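Local coordinates for long form D7clu1 salivary protein (Culex quinquefasciatus, PDB 6V4C) that binds and sequesters host adenine nucleotides, above all ADP and ATP, as a secreted mosquito salivary protein that inhibits platelet aggregation and aids blood feeding, at residues A[5-10]-A[141-146]; A[67-72]-A[124-129]. All blocks are in the same frame, centred on the assembly; numbering follows the deposited sequence.

How the interactions relate
From the N terminus the chain enters helix 8-22 through residues 5-10, and much later the loop after helix 130-139 returns to that helix start, so that interaction 1 closes a loop of 130 residues. Interaction 2 lies wholly within this loop: helix 66-75 is met by the end of helix 121-125, closing a shorter loop of 51 residues. The two contacts touch, with centres about 14 Å apart. Residues 5-6 reach Gln72, and Leu127 packs on the backbone at Met6 and Pro8. Interaction 1 thus joins the two PBP/GOBP family regions at the ADP site, while interaction 2 fastens helices beside it.

Interaction 1. Residues A[5-10]-A[141-146]; sequences PMDPEE and PQIKPK. With ADP (adenosine-5'-diphosphate), chain B.
Ile143 and the start of helix 8-22 meet through aliphatic branches. Its CG2 lies 3.8 Å from Glu9 CB and 3.7 Å from Asp7 OD2; its CD1 reaches Asp7 CB and the Pro8 ring. With CG2 anti to the backbone N and CG1 beside it (chi1 -52°), both branches turn onto the helix start. Glu9 CG rests 3.5 Å from Lys144 O and 3.4 Å from ADP N6. The N6 amino group of ADP gives Lys144 O a weak hydrogen bond of 2.9 Å, bent to 129°. Lys144 NZ, bent round at chi3 and chi4, donates to ADP N1 at 3.0 Å, so backbone and side chain of one residue read the adenine edge. Lys146 CB lies over a face of the adenine, at the C4-C5 bond; CD lies beside the ribose O4', and CE passes the ester O5' toward the bridging O3A. The carbonyls of Ile148, Ser263 and Pro145, the last approached from above its plane, also lie within hydrogen-bonding distance of Lys144 NZ; with ADP N1, four acceptors share three N-H. Glu9 OE2 forms a salt bridge with Arg192 and a hydrogen bond with Tyr266 OH. A capping box fixes the helix start: Glu10 N donates to Asp7 OD1 and Asp7 N to Glu10 OE1. This capped start and the loop between helices 130-139 and 150-158 line the adenine end of the ADP pocket.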
loop_
_atom_site.group_PDB
_atom_site.type_symbol
_atom_site.label_atom_id
_atom_site.label_comp_id
_atom_site.label_asym_id
_atom_site.label_seq_id
_atom_site.Cartn_x
_atom_site.Cartn_y
_atom_site.Cartn_z
ATOM N N PRO A 5 14.701 -4.032 0.784
ATOM C CA PRO A 5 14.411 -3.032 -0.251
ATOM C C PRO A 5 13.002 -3.182 -0.809
ATOM O O PRO A 5 12.464 -4.285 -0.920
ATOM C CB PRO A 5 15.466 -3.319 -1.323
ATOM C CG PRO A 5 16.612 -3.876 -0.555
ATOM C CD PRO A 5 16.001 -4.691 0.557
ATOM N N MET A 6 12.407 -2.044 -1.155
ATOM C CA MET A 6 11.017 -1.975 -1.576
ATOM C C MET A 6 10.938 -1.514 -3.023
ATOM O O MET A 6 11.679 -0.616 -3.441
ATOM C CB MET A 6 10.239 -0.997 -0.693
ATOM C CG MET A 6 10.547 -1.126 0.788
ATOM S SD MET A 6 9.693 0.106 1.787
ATOM C CE MET A 6 8.005 -0.478 1.673
ATOM N N ASP A 7 10.038 -2.131 -3.782
ATOM C CA ASP A 7 9.787 -1.743 -5.163
ATOM C C ASP A 7 8.889 -0.506 -5.189
ATOM O O ASP A 7 8.384 -0.081 -4.146
ATOM C CB ASP A 7 9.278 -2.957 -5.952
ATOM C CG ASP A 7 7.845 -3.361 -5.607
ATOM O OD1 ASP A 7 7.027 -2.514 -5.198
ATOM O OD2 ASP A 7 7.531 -4.559 -5.769
ATOM N N PRO A 8 8.679 0.116 -6.357
ATOM C CA PRO A 8 7.894 1.363 -6.368
ATOM C C PRO A 8 6.453 1.189 -5.921
ATOM O O PRO A 8 5.869 2.140 -5.387
ATOM C CB PRO A 8 7.982 1.839 -7.828
ATOM C CG PRO A 8 9.120 1.093 -8.420
ATOM C CD PRO A 8 9.143 -0.227 -7.715
ATOM N N GLU A 9 5.857 0.009 -6.130
ATOM C CA GLU A 9 4.490 -0.227 -5.671
ATOM C C GLU A 9 4.423 -0.291 -4.150
ATOM O O GLU A 9 3.497 0.258 -3.538
ATOM C CB GLU A 9 3.939 -1.515 -6.293
ATOM C CG GLU A 9 2.482 -1.837 -5.929
ATOM C CD GLU A 9 2.342 -2.648 -4.644
ATOM O OE1 GLU A 9 3.361 -3.177 -4.144
ATOM O OE2 GLU A 9 1.207 -2.759 -4.138
ATOM N N GLU A 10 5.367 -0.966 -3.541
ATOM C CA GLU A 10 5.486 -0.995 -2.082
ATOM C C GLU A 10 5.686 0.393 -1.490
ATOM O O GLU A 10 5.070 0.679 -0.629
ATOM C CB GLU A 10 6.574 -1.908 -1.633
ATOM C CG GLU A 10 6.430 -3.283 -2.058
ATOM C CD GLU A 10 7.568 -4.176 -1.694
ATOM O OE1 GLU A 10 8.516 -4.113 -2.240
ATOM O OE2 GLU A 10 7.426 -4.870 -0.859
ATOM N N PRO A 141 7.286 -6.469 -15.372
ATOM C CA PRO A 141 5.840 -6.731 -15.470
ATOM C C PRO A 141 5.273 -7.462 -14.267
ATOM O O PRO A 141 4.050 -7.458 -14.080
ATOM C CB PRO A 141 5.716 -7.571 -16.753
ATOM C CG PRO A 141 7.031 -7.418 -17.462
ATOM C CD PRO A 141 8.049 -7.192 -16.396
ATOM N N GLN A 142 6.118 -8.080 -13.440
ATOM C CA GLN A 142 5.651 -8.799 -12.263
ATOM C C GLN A 142 5.271 -7.877 -11.111
ATOM O O GLN A 142 4.716 -8.351 -10.119
ATOM C CB GLN A 142 6.703 -9.811 -11.794
ATOM C CG GLN A 142 7.846 -9.211 -10.982
ATOM C CD GLN A 142 8.837 -8.426 -11.825
ATOM O OE1 GLN A 142 8.715 -8.351 -13.048
ATOM N NE2 GLN A 142 9.831 -7.840 -11.167
ATOM N N ILE A 143 5.560 -6.587 -11.208
ATOM C CA ILE A 143 5.121 -5.618 -10.209
ATOM C C ILE A 143 3.813 -5.006 -10.692
ATOM O O ILE A 143 3.700 -4.617 -11.862
ATOM C CB ILE A 143 6.189 -4.530 -10.002
ATOM C CG1 ILE A 143 7.555 -5.161 -9.720
ATOM C CG2 ILE A 143 5.786 -3.594 -8.863
ATOM C CD1 ILE A 143 8.662 -4.152 -9.504
ATOM N N LYS A 144 2.824 -4.923 -9.803
ATOM C CA LYS A 144 1.558 -4.292 -10.164
ATOM C C LYS A 144 1.771 -2.801 -10.372
ATOM O O LYS A 144 2.116 -2.098 -9.411
ATOM C CB LYS A 144 0.521 -4.507 -9.064
ATOM C CG LYS A 144 -0.881 -4.048 -9.456
ATOM C CD LYS A 144 -1.772 -3.781 -8.259
ATOM C CE LYS A 144 -1.557 -2.388 -7.694
ATOM N NZ LYS A 144 -2.012 -1.307 -8.623
ATOM N N PRO A 145 1.591 -2.275 -11.587
ATOM C CA PRO A 145 1.792 -0.836 -11.792
ATOM C C PRO A 145 0.533 -0.060 -11.441
ATOM O O PRO A 145 -0.487 -0.670 -11.103
ATOM C CB PRO A 145 2.093 -0.749 -13.290
ATOM C CG PRO A 145 1.244 -1.852 -13.875
ATOM C CD PRO A 145 1.195 -2.962 -12.834
ATOM N N LYS A 146 0.566 1.267 -11.521
ATOM C CA LYS A 146 -0.669 2.002 -11.306
ATOM C C LYS A 146 -1.559 1.879 -12.538
ATOM O O LYS A 146 -1.091 1.590 -13.642
ATOM C CB LYS A 146 -0.388 3.462 -10.937
ATOM C CG LYS A 146 -0.480 4.473 -12.067
ATOM C CD LYS A 146 -0.350 5.895 -11.522
ATOM C CE LYS A 146 -0.257 6.931 -12.637
ATOM N NZ LYS A 146 1.009 6.807 -13.414
HETATM P PB ADP B . 2.069 11.067 -11.432
HETATM O O1B ADP B . 2.491 10.971 -12.740
HETATM O O2B ADP B . 1.487 12.311 -11.099
HETATM O O3B ADP B . 3.069 10.750 -10.551
HETATM P PA ADP B . -0.738 10.540 -10.890
HETATM O O1A ADP B . -1.758 10.676 -11.973
HETATM O O2A ADP B . -0.713 11.721 -10.112
HETATM O O3A ADP B . 0.685 10.261 -11.418
HETATM O "O5'" ADP B . -0.648 9.342 -9.953
HETATM C "C5'" ADP B . 0.404 9.178 -9.028
HETATM C "C4'" ADP B . 0.015 8.266 -7.888
HETATM O "O4'" ADP B . 0.214 6.912 -8.209
HETATM C "C3'" ADP B . 0.855 8.312 -6.632
HETATM O "O3'" ADP B . 0.465 9.326 -5.765
HETATM C "C2'" ADP B . 0.767 6.916 -6.024
HETATM O "O2'" ADP B . -0.103 6.906 -4.974
HETATM C "C1'" ADP B . 0.092 6.129 -7.098
HETATM N N9 ADP B . 0.686 4.864 -7.394
HETATM C C8 ADP B . 1.947 4.680 -7.737
HETATM N N7 ADP B . 2.243 3.475 -8.001
HETATM C C5 ADP B . 1.105 2.791 -7.812
HETATM C C6 ADP B . 0.761 1.449 -7.934
HETATM N N6 ADP B . 1.572 0.509 -8.275
HETATM N N1 ADP B . -0.471 1.099 -7.662
HETATM C C2 ADP B . -1.311 2.014 -7.289
HETATM N N3 ADP B . -1.112 3.276 -7.163
HETATM C C4 ADP B . 0.120 3.637 -7.438
#

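Interaction 2. Residues A[67-72]-A[124-129]; sequences NNIKQQ and KIYLLD
Gln72 lays its CG methylene over one face of the Tyr126 ring, 3.9 Å from the ring centroid and 14° off the ring normal, a CH-pi interaction. The Gln72 side chain leaves with CG anti to its backbone N (chi1 179°) and bends at chi2, which lays the methylene on the ring and leaves the amide plane almost parallel to it.

Other van der Waals contacts complete the packing. Ile69 meets the far end of the tyrosine at about a right angle: its CG2 lies near the ring plane at the edge, 4.2 Å from Tyr126 CE1, and its CG1 presses on the hydroxyl at 3.2 Å from Tyr126 OH. That hydroxyl is buried without a polar partner in the model. Ile125 CG2 comes up to Gln72 CG, and the Leu127 CD1 methyl lies against an amide nitrogen, 3.9 Å from Gln72 NE2.

Polar links converge on one carbonyl. Gln72 NE2 gives a weak hydrogen bond of 3.4 Å to Ile125 O. A water lies within hydrogen-bonding distance of Gln72 O (2.6 Å) and Ile125 O (2.8 Å), but with other acceptors near it cannot serve all of them at once. At the other end of the amide, Gln72 OE1 accepts a hydrogen bond from Met6 N.

Helix 121-125 finishes here in a Schellman motif, with Leu127 at positive phi as its C-prime residue. Its end packs against helix 66-75, while Leu127 leans on Pro8 of helix 8-22 and on Val132 and Ile136 of helix 130-139, which carries the ADP-binding residues Arg133 and Tyr137.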
loop_
_atom_site.group_PDB
_atom_site.type_symbol
_atom_site.label_atom_id
_atom_site.label_comp_id
_atom_site.label_asym_id
_atom_site.label_seq_id
_atom_site.Cartn_x
_atom_site.Cartn_y
_atom_site.Cartn_z
ATOM N N ASN A 67 22.495 1.981 6.525
ATOM C CA ASN A 67 22.675 0.778 5.724
ATOM C C ASN A 67 21.375 0.284 5.100
ATOM O O ASN A 67 21.416 -0.454 4.109
ATOM C CB ASN A 67 23.356 -0.317 6.546
ATOM C CG ASN A 67 24.841 -0.053 6.744
ATOM O OD1 ASN A 67 25.234 0.774 7.566
ATOM N ND2 ASN A 67 25.674 -0.753 5.983
ATOM N N ASN A 68 20.224 0.671 5.653
ATOM C CA ASN A 68 18.957 0.419 4.974
ATOM C C ASN A 68 18.821 1.308 3.747
ATOM O O ASN A 68 18.466 0.837 2.660
ATOM C CB ASN A 68 17.785 0.659 5.929
ATOM C CG ASN A 68 17.648 -0.430 6.970
ATOM O OD1 ASN A 68 18.316 -1.463 6.901
ATOM N ND2 ASN A 68 16.764 -0.213 7.935
ATOM N N ILE A 69 19.102 2.603 3.906
ATOM C CA ILE A 69 19.042 3.530 2.778
ATOM C C ILE A 69 20.057 3.139 1.713
ATOM O O ILE A 69 19.795 3.253 0.509
ATOM C CB ILE A 69 19.240 4.977 3.266
ATOM C CG1 ILE A 69 18.266 5.289 4.401
ATOM C CG2 ILE A 69 19.053 5.955 2.120
ATOM C CD1 ILE A 69 18.445 6.663 5.002
ATOM N N LYS A 70 21.231 2.669 2.139
ATOM C CA LYS A 70 22.214 2.173 1.183
ATOM C C LYS A 70 21.702 0.928 0.470
ATOM O O LYS A 70 21.918 0.760 -0.736
ATOM N N GLN A 71 21.018 0.044 1.198
ATOM C CA GLN A 71 20.440 -1.137 0.565
ATOM C C GLN A 71 19.354 -0.751 -0.431
ATOM O O GLN A 71 19.257 -1.341 -1.514
ATOM C CB GLN A 71 19.889 -2.088 1.625
ATOM C CG GLN A 71 20.519 -3.471 1.607
ATOM C CD GLN A 71 19.825 -4.435 2.548
ATOM O OE1 GLN A 71 19.470 -4.076 3.672
ATOM N NE2 GLN A 71 19.616 -5.664 2.090
ATOM N N GLN A 72 18.528 0.242 -0.085
ATOM C CA GLN A 72 17.499 0.701 -1.010
ATOM C C GLN A 72 18.117 1.320 -2.256
ATOM O O GLN A 72 17.634 1.099 -3.374
ATOM C CB GLN A 72 16.572 1.699 -0.319
ATOM C CG GLN A 72 15.470 2.250 -1.215
ATOM C CD GLN A 72 14.428 1.208 -1.579
ATOM O OE1 GLN A 72 14.200 0.253 -0.836
ATOM N NE2 GLN A 72 13.788 1.389 -2.729
ATOM N N LYS A 124 13.850 9.780 -5.764
ATOM C CA LYS A 124 14.413 8.880 -6.764
ATOM C C LYS A 124 14.878 7.573 -6.134
ATOM O O LYS A 124 14.612 6.492 -6.671
ATOM C CB LYS A 124 15.557 9.566 -7.509
ATOM C CG LYS A 124 15.115 10.704 -8.409
ATOM C CD LYS A 124 16.294 11.336 -9.128
ATOM C CE LYS A 124 15.840 12.430 -10.080
ATOM N NZ LYS A 124 16.983 12.987 -10.850
ATOM N N ILE A 125 15.570 7.651 -4.998
ATOM C CA ILE A 125 16.075 6.442 -4.355
ATOM C C ILE A 125 14.924 5.554 -3.892
ATOM O O ILE A 125 14.996 4.323 -3.992
ATOM C CB ILE A 125 17.043 6.800 -3.213
ATOM C CG1 ILE A 125 18.341 7.376 -3.784
ATOM C CG2 ILE A 125 17.332 5.585 -2.347
ATOM C CD1 ILE A 125 19.413 7.635 -2.748
ATOM N N TYR A 126 13.844 6.159 -3.397
ATOM C CA TYR A 126 12.684 5.410 -2.934
ATOM C C TYR A 126 11.605 5.270 -4.004
ATOM O O TYR A 126 10.443 5.008 -3.679
ATOM C CB TYR A 126 12.148 5.992 -1.627
ATOM C CG TYR A 126 13.050 5.650 -0.462
ATOM C CD1 TYR A 126 14.214 6.370 -0.226
ATOM C CD2 TYR A 126 12.759 4.582 0.378
ATOM C CE1 TYR A 126 15.053 6.049 0.825
ATOM C CE2 TYR A 126 13.591 4.253 1.434
ATOM C CZ TYR A 126 14.736 4.991 1.652
ATOM O OH TYR A 126 15.569 4.670 2.699
ATOM N N LEU A 127 11.973 5.441 -5.274
ATOM C CA LEU A 127 11.146 5.031 -6.407
ATOM C C LEU A 127 9.794 5.741 -6.440
ATOM O O LEU A 127 8.817 5.210 -6.971
ATOM C CB LEU A 127 10.982 3.508 -6.457
ATOM C CG LEU A 127 12.248 2.717 -6.112
ATOM C CD1 LEU A 127 12.025 1.216 -6.207
ATOM C CD2 LEU A 127 13.423 3.147 -6.984
ATOM N N LEU A 128 9.722 6.942 -5.866
ATOM C CA LEU A 128 8.523 7.762 -5.963
ATOM C C LEU A 128 8.587 8.769 -7.102
ATOM O O LEU A 128 7.543 9.289 -7.512
ATOM C CB LEU A 128 8.260 8.485 -4.641
ATOM C CG LEU A 128 7.873 7.580 -3.467
ATOM C CD1 LEU A 128 7.835 8.371 -2.175
ATOM C CD2 LEU A 128 6.527 6.916 -3.726
ATOM N N ASP A 129 9.783 9.054 -7.611
ATOM C CA ASP A 129 9.927 9.895 -8.792
ATOM C C ASP A 129 9.226 9.236 -9.975
ATOM O O ASP A 129 9.391 8.039 -10.216
ATOM C CB ASP A 129 11.412 10.078 -9.095
ATOM C CG ASP A 129 11.655 10.872 -10.353
ATOM O OD1 ASP A 129 11.676 12.119 -10.274
ATOM O OD2 ASP A 129 11.828 10.247 -11.420
HETATM O O HOH W 1 17.166 2.974 -5.056
#